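Local structure of bradyzoite pseudokinase 1 (Toxoplasma gondii, 6M7Z) at residues 79-84 against 92-97; 96-101 against 108-113. The protein regulates the membrane ultrastructure of the Toxoplasma parasitophorous vacuole as a divergent member of the kinase family that lacks the glycine-rich loop. All coordinates share one frame; numbering follows the deposited sequence.

Contact 1 of 2, residues 79-84 against 92-97. With EDO (1,2-ethanediol), chain H.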
loop_
_atom_site.group_PDB
_atom_site.type_symbol
_atom_site.label_atom_id
_atom_site.label_comp_id
_atom_site.label_asym_id
_atom_site.label_seq_id
_atom_site.Cartn_x
_atom_site.Cartn_y
_atom_site.Cartn_z
ATOM N N LYS A 79 7.186 8.264 -5.688
ATOM C CA LYS A 79 8.088 7.568 -4.801
ATOM C C LYS A 79 9.454 7.527 -5.484
ATOM O O LYS A 79 9.599 6.933 -6.554
ATOM C CB LYS A 79 7.520 6.167 -4.547
ATOM C CG LYS A 79 7.865 5.566 -3.209
ATOM C CD LYS A 79 7.236 4.194 -2.950
ATOM C CE LYS A 79 5.733 4.191 -2.772
ATOM N NZ LYS A 79 5.139 2.871 -3.101
ATOM N N VAL A 80 10.452 8.158 -4.882
ATOM C CA VAL A 80 11.769 8.271 -5.498
ATOM C C VAL A 80 12.808 7.565 -4.620
ATOM O O VAL A 80 12.724 7.606 -3.397
ATOM C CB VAL A 80 12.152 9.738 -5.748
ATOM C CG1 VAL A 80 11.055 10.443 -6.496
ATOM C CG2 VAL A 80 12.461 10.498 -4.492
ATOM N N ARG A 81 13.771 6.909 -5.267
ATOM C CA ARG A 81 14.884 6.247 -4.599
ATOM C C ARG A 81 16.174 6.581 -5.355
ATOM O O ARG A 81 16.204 6.615 -6.600
ATOM C CB ARG A 81 14.735 4.723 -4.576
ATOM C CG ARG A 81 13.779 4.155 -3.532
ATOM C CD ARG A 81 13.815 2.654 -3.425
ATOM N NE ARG A 81 13.507 2.111 -2.097
ATOM C CZ ARG A 81 12.299 1.719 -1.695
ATOM N NH1 ARG A 81 11.236 2.015 -2.428
ATOM N NH2 ARG A 81 12.167 0.995 -0.591
ATOM N N LEU A 82 17.245 6.795 -4.589
ATOM C CA LEU A 82 18.562 7.022 -5.130
ATOM C C LEU A 82 19.091 5.703 -5.707
ATOM O O LEU A 82 19.066 4.682 -5.032
ATOM C CB LEU A 82 19.454 7.532 -4.000
ATOM C CG LEU A 82 20.737 8.244 -4.428
ATOM C CD1 LEU A 82 20.428 9.551 -5.150
ATOM C CD2 LEU A 82 21.655 8.474 -3.233
ATOM N N ILE A 83 19.528 5.728 -6.969
ATOM C CA ILE A 83 20.159 4.566 -7.599
ATOM C C ILE A 83 21.518 4.318 -6.927
ATOM O O ILE A 83 22.349 5.215 -6.835
ATOM C CB ILE A 83 20.318 4.766 -9.113
ATOM C CG1 ILE A 83 18.952 4.766 -9.816
ATOM C CG2 ILE A 83 21.264 3.717 -9.688
ATOM C CD1 ILE A 83 19.008 5.273 -11.260
ATOM N N ASN A 84 21.710 3.091 -6.449
ATOM C CA ASN A 84 22.960 2.632 -5.878
ATOM C C ASN A 84 23.566 1.614 -6.845
ATOM O O ASN A 84 22.994 0.547 -7.032
ATOM C CB ASN A 84 22.727 2.019 -4.499
ATOM C CG ASN A 84 24.000 1.581 -3.808
ATOM O OD1 ASN A 84 25.074 1.629 -4.389
ATOM N ND2 ASN A 84 23.903 1.129 -2.569
ATOM N N VAL A 92 15.212 -0.778 -7.836
ATOM C CA VAL A 92 14.329 -1.257 -8.901
ATOM C C VAL A 92 13.442 -2.419 -8.459
ATOM O O VAL A 92 12.618 -2.864 -9.274
ATOM C CB VAL A 92 15.108 -1.641 -10.175
ATOM C CG1 VAL A 92 15.957 -0.484 -10.652
ATOM C CG2 VAL A 92 15.965 -2.869 -9.988
ATOM N N TYR A 93 13.581 -2.900 -7.215
ATOM C CA TYR A 93 12.769 -4.032 -6.753
ATOM C C TYR A 93 11.273 -3.704 -6.861
ATOM O O TYR A 93 10.518 -4.476 -7.401
ATOM C CB TYR A 93 13.128 -4.441 -5.322
ATOM C CG TYR A 93 12.388 -5.667 -4.856
ATOM C CD1 TYR A 93 12.693 -6.911 -5.371
ATOM C CD2 TYR A 93 11.352 -5.578 -3.942
ATOM C CE1 TYR A 93 12.011 -8.049 -4.957
ATOM C CE2 TYR A 93 10.659 -6.698 -3.516
ATOM C CZ TYR A 93 10.981 -7.941 -4.031
ATOM O OH TYR A 93 10.308 -9.051 -3.605
ATOM N N GLU A 94 10.861 -2.556 -6.331
ATOM C CA GLU A 94 9.455 -2.214 -6.295
ATOM C C GLU A 94 8.932 -2.017 -7.726
ATOM O O GLU A 94 7.875 -2.536 -8.080
ATOM C CB GLU A 94 9.205 -1.006 -5.390
ATOM C CG GLU A 94 7.745 -0.855 -5.026
ATOM C CD GLU A 94 7.382 0.305 -4.105
ATOM O OE1 GLU A 94 8.330 1.077 -3.694
ATOM O OE2 GLU A 94 6.162 0.444 -3.793
ATOM N N PRO A 95 9.618 -1.255 -8.610
ATOM C CA PRO A 95 9.210 -1.200 -10.018
ATOM C C PRO A 95 9.077 -2.588 -10.663
ATOM O O PRO A 95 8.126 -2.842 -11.433
ATOM C CB PRO A 95 10.333 -0.394 -10.678
ATOM C CG PRO A 95 10.856 0.494 -9.539
ATOM C CD PRO A 95 10.760 -0.368 -8.300
ATOM N N TYR A 96 10.015 -3.487 -10.342
ATOM C CA TYR A 96 9.972 -4.836 -10.873
ATOM C C TYR A 96 8.661 -5.525 -10.456
ATOM O O TYR A 96 7.987 -6.106 -11.305
ATOM C CB TYR A 96 11.196 -5.624 -10.403
ATOM C CG TYR A 96 11.262 -7.037 -10.918
ATOM C CD1 TYR A 96 10.619 -8.067 -10.266
ATOM C CD2 TYR A 96 11.961 -7.344 -12.068
ATOM C CE1 TYR A 96 10.703 -9.372 -10.726
ATOM C CE2 TYR A 96 12.026 -8.635 -12.561
ATOM C CZ TYR A 96 11.392 -9.657 -11.890
ATOM O OH TYR A 96 11.447 -10.937 -12.365
ATOM N N LEU A 97 8.312 -5.487 -9.160
ATOM C CA LEU A 97 7.059 -6.090 -8.695
ATOM C C LEU A 97 5.881 -5.544 -9.502
ATOM O O LEU A 97 5.053 -6.315 -9.954
ATOM C CB LEU A 97 6.817 -5.808 -7.213
ATOM C CG LEU A 97 7.720 -6.518 -6.214
ATOM C CD1 LEU A 97 7.196 -6.282 -4.793
ATOM C CD2 LEU A 97 7.799 -8.017 -6.472
HETATM C C1 EDO H . 11.509 3.402 -6.359
HETATM O O1 EDO H . 11.160 4.695 -6.894
HETATM C C2 EDO H . 10.602 3.103 -5.166
HETATM O O2 EDO H . 10.851 1.814 -4.583
#
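Lys79, on strand 76-82, and Glu94, on helix 88-101, lie with their CA atoms 10.0 Å apart, a gap that suits two long, oppositely charged side chains. Lys79 and Glu94 both start with CG anti to the backbone N (chi1 -150° and -164°) and reach across the gap, crossing at about a right angle. Lys79 NZ meets Glu94 OE2 at 2.7 Å in a salt bridge, on the syn side and somewhat out of the carboxylate plane. The lysine chain runs close to the carboxylate, with its CD 3.4 Å from Glu94 OE1. Arg81, two residues along the same face of the strand, turns its NH1 toward Glu94 OE1, but this bond is weak and its placement less certain; its stronger partner is Asp189, through NH2. A 1,2-ethanediol, probably from the crystallisation liquor, sits between strand and helix: its O1 donates to Lys79 O at 2.7 Å, and its C1 lies 3.7 Å from Arg81 CG. Lysine on the strand and glutamate on the helix match the lysine-glutamate ion pair of protein kinases, in which the canonical strand beta3, probably 76-82 here, is joined to helix C, probably helix 88-101.

Contact 2 of 2, residues 96-101 against 108-113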
loop_
_atom_site.group_PDB
_atom_site.type_symbol
_atom_site.label_atom_id
_atom_site.label_comp_id
_atom_site.label_asym_id
_atom_site.label_seq_id
_atom_site.Cartn_x
_atom_site.Cartn_y
_atom_site.Cartn_z
ATOM N N TYR A 96 10.015 -3.487 -10.342
ATOM C CA TYR A 96 9.972 -4.836 -10.873
ATOM C C TYR A 96 8.661 -5.525 -10.456
ATOM O O TYR A 96 7.987 -6.106 -11.305
ATOM C CB TYR A 96 11.196 -5.624 -10.403
ATOM C CG TYR A 96 11.262 -7.037 -10.918
ATOM C CD1 TYR A 96 10.619 -8.067 -10.266
ATOM C CD2 TYR A 96 11.961 -7.344 -12.068
ATOM C CE1 TYR A 96 10.703 -9.372 -10.726
ATOM C CE2 TYR A 96 12.026 -8.635 -12.561
ATOM C CZ TYR A 96 11.392 -9.657 -11.890
ATOM O OH TYR A 96 11.447 -10.937 -12.365
ATOM N N LEU A 97 8.312 -5.487 -9.160
ATOM C CA LEU A 97 7.059 -6.090 -8.695
ATOM C C LEU A 97 5.881 -5.544 -9.502
ATOM O O LEU A 97 5.053 -6.315 -9.954
ATOM C CB LEU A 97 6.817 -5.808 -7.213
ATOM C CG LEU A 97 7.720 -6.518 -6.214
ATOM C CD1 LEU A 97 7.196 -6.282 -4.793
ATOM C CD2 LEU A 97 7.799 -8.017 -6.472
ATOM N N TYR A 98 5.814 -4.223 -9.671
ATOM C CA TYR A 98 4.660 -3.605 -10.333
ATOM C C TYR A 98 4.589 -4.024 -11.802
ATOM O O TYR A 98 3.489 -4.243 -12.299
ATOM C CB TYR A 98 4.655 -2.079 -10.167
ATOM C CG TYR A 98 3.970 -1.629 -8.900
ATOM C CD1 TYR A 98 2.593 -1.681 -8.789
ATOM C CD2 TYR A 98 4.687 -1.177 -7.806
ATOM C CE1 TYR A 98 1.938 -1.273 -7.639
ATOM C CE2 TYR A 98 4.050 -0.767 -6.647
ATOM C CZ TYR A 98 2.664 -0.805 -6.560
ATOM O OH TYR A 98 2.021 -0.401 -5.420
ATOM N N ARG A 99 5.747 -4.155 -12.469
ATOM C CA ARG A 99 5.789 -4.390 -13.925
ATOM C C ARG A 99 5.682 -5.887 -14.273
ATOM O O ARG A 99 5.142 -6.217 -15.324
ATOM C CB ARG A 99 7.078 -3.815 -14.513
ATOM C CG ARG A 99 7.129 -2.294 -14.501
ATOM C CD ARG A 99 8.537 -1.764 -14.716
ATOM N NE ARG A 99 8.943 -1.830 -16.108
ATOM C CZ ARG A 99 8.622 -0.933 -17.037
ATOM N NH1 ARG A 99 7.817 0.080 -16.757
ATOM N NH2 ARG A 99 9.104 -1.061 -18.258
ATOM N N GLU A 100 6.216 -6.774 -13.420
ATOM C CA GLU A 100 6.407 -8.171 -13.781
ATOM C C GLU A 100 5.564 -9.131 -12.923
ATOM O O GLU A 100 5.402 -10.266 -13.327
ATOM C CB GLU A 100 7.870 -8.587 -13.635
ATOM C CG GLU A 100 8.851 -7.669 -14.329
ATOM C CD GLU A 100 8.662 -7.484 -15.835
ATOM O OE1 GLU A 100 8.166 -8.414 -16.498
ATOM O OE2 GLU A 100 9.023 -6.401 -16.347
ATOM N N ILE A 101 5.061 -8.723 -11.757
ATOM C CA ILE A 101 4.506 -9.700 -10.809
ATOM C C ILE A 101 3.067 -9.369 -10.392
ATOM O O ILE A 101 2.234 -10.264 -10.298
ATOM C CB ILE A 101 5.445 -9.850 -9.599
ATOM C CG1 ILE A 101 6.794 -10.391 -10.080
ATOM C CG2 ILE A 101 4.806 -10.719 -8.514
ATOM C CD1 ILE A 101 7.617 -11.085 -9.007
ATOM N N LEU A 108 -7.495 -4.055 -4.492
ATOM C CA LEU A 108 -7.191 -3.676 -3.106
ATOM C C LEU A 108 -5.686 -3.440 -2.887
ATOM O O LEU A 108 -5.259 -3.383 -1.741
ATOM C CB LEU A 108 -7.713 -4.787 -2.183
ATOM C CG LEU A 108 -9.238 -4.925 -2.125
ATOM C CD1 LEU A 108 -9.642 -5.905 -1.029
ATOM C CD2 LEU A 108 -9.921 -3.573 -1.885
ATOM N N LEU A 109 -4.890 -3.322 -3.959
ATOM C CA LEU A 109 -3.467 -2.998 -3.853
ATOM C C LEU A 109 -3.221 -1.610 -4.471
ATOM O O LEU A 109 -3.845 -1.266 -5.482
ATOM C CB LEU A 109 -2.632 -4.067 -4.562
ATOM C CG LEU A 109 -2.826 -5.508 -4.066
ATOM C CD1 LEU A 109 -1.854 -6.469 -4.741
ATOM C CD2 LEU A 109 -2.682 -5.632 -2.557
ATOM N N LEU A 110 -2.318 -0.826 -3.850
ATOM C CA LEU A 110 -1.978 0.511 -4.321
ATOM C C LEU A 110 -1.519 0.415 -5.778
ATOM O O LEU A 110 -0.537 -0.257 -6.073
ATOM C CB LEU A 110 -0.891 1.094 -3.423
ATOM C CG LEU A 110 -0.394 2.509 -3.765
ATOM C CD1 LEU A 110 -1.506 3.526 -3.544
ATOM C CD2 LEU A 110 0.828 2.875 -2.911
ATOM N N PRO A 111 -2.226 1.034 -6.739
ATOM C CA PRO A 111 -1.820 0.983 -8.139
ATOM C C PRO A 111 -0.637 1.902 -8.481
ATOM O O PRO A 111 -0.479 2.957 -7.875
ATOM C CB PRO A 111 -3.072 1.439 -8.911
ATOM C CG PRO A 111 -3.892 2.251 -7.911
ATOM C CD PRO A 111 -3.464 1.790 -6.538
ATOM N N SER A 112 0.178 1.458 -9.444
ATOM C CA SER A 112 1.231 2.260 -10.068
ATOM C C SER A 112 0.680 2.936 -11.331
ATOM O O SER A 112 -0.022 2.298 -12.083
ATOM C CB SER A 112 2.419 1.400 -10.411
ATOM O OG SER A 112 3.338 2.135 -11.212
ATOM N N LEU A 113 1.031 4.207 -11.553
ATOM C CA LEU A 113 0.696 4.941 -12.783
ATOM C C LEU A 113 1.880 4.956 -13.760
ATOM O O LEU A 113 1.779 5.543 -14.827
ATOM C CB LEU A 113 0.319 6.381 -12.427
ATOM C CG LEU A 113 -0.867 6.536 -11.485
ATOM C CD1 LEU A 113 -1.125 8.022 -11.206
ATOM C CD2 LEU A 113 -2.123 5.852 -12.044
#
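Tyr98 of helix 88-101 packs on, and hydrogen-bonds to, the loop at Leu110 and Ser112 that leads into strand 114-117 of the kinase-like N-lobe. In the protein-kinase fold this helix probably corresponds to helix C, and strand 114-117 to the canonical beta4. The backbones come closest at Tyr98 and Ser112, whose CA atoms are 6.8 Å apart, so a single large side chain can fill the space between them. Tyrosine suits this place because it carries both a flat nonpolar surface and a polar end. Its OH donates to Leu110 O at 2.6 Å, approaching the carbonyl at a C=O...donor angle of 138° and tilted 34° from the carbonyl plane. That oxygen lies near the plane of the ring, at its edge, where it also comes within 3.1 Å of Tyr98 CE1. The CB of Leu110 lies 3.8 Å from the Tyr98 hydroxyl, adding a nonpolar neighbour at the same end.

Farther back along the ring, Ser112 CB rests over one face in a CH-pi contact, 3.9 Å from the ring centroid and offset toward the CD1 side of the rim. The hydroxyl is thus held by the hydrogen bond, and Ser112 CB limits the ring on one face. The loop is in turn anchored to the C-lobe by backbone hydrogen bonds of Leu108 and Leu110 to Leu185. A small serine suits its position, since its CB can sit close against the ring while the hydroxyl serves other partners: OG stands anti to the backbone N (chi1 170°) and hydrogen-bonds with Glu115 OE2 and Gly114 N.

In the fold
The two contacts follow one another along helix 88-101, their centres 12 Å apart and their segments overlapping at Tyr96 and Leu97. Contact 1 uses the earlier part of the helix and looks back to strand 76-82 in the four-stranded sheet of the N-lobe; contact 2 uses the later part and looks ahead to the loop entering strand 114-117, the outermost strand on one side of that sheet. His126, on strand 121-127, bridges them: it hydrogen-bonds to Lys79 of contact 1 through NE2 and to Pro111 O through ND1. The helix is thus tied to the sheet before it and to the loop after it, consistent with helix C of a kinase, although this protein lacks the glycine-rich loop.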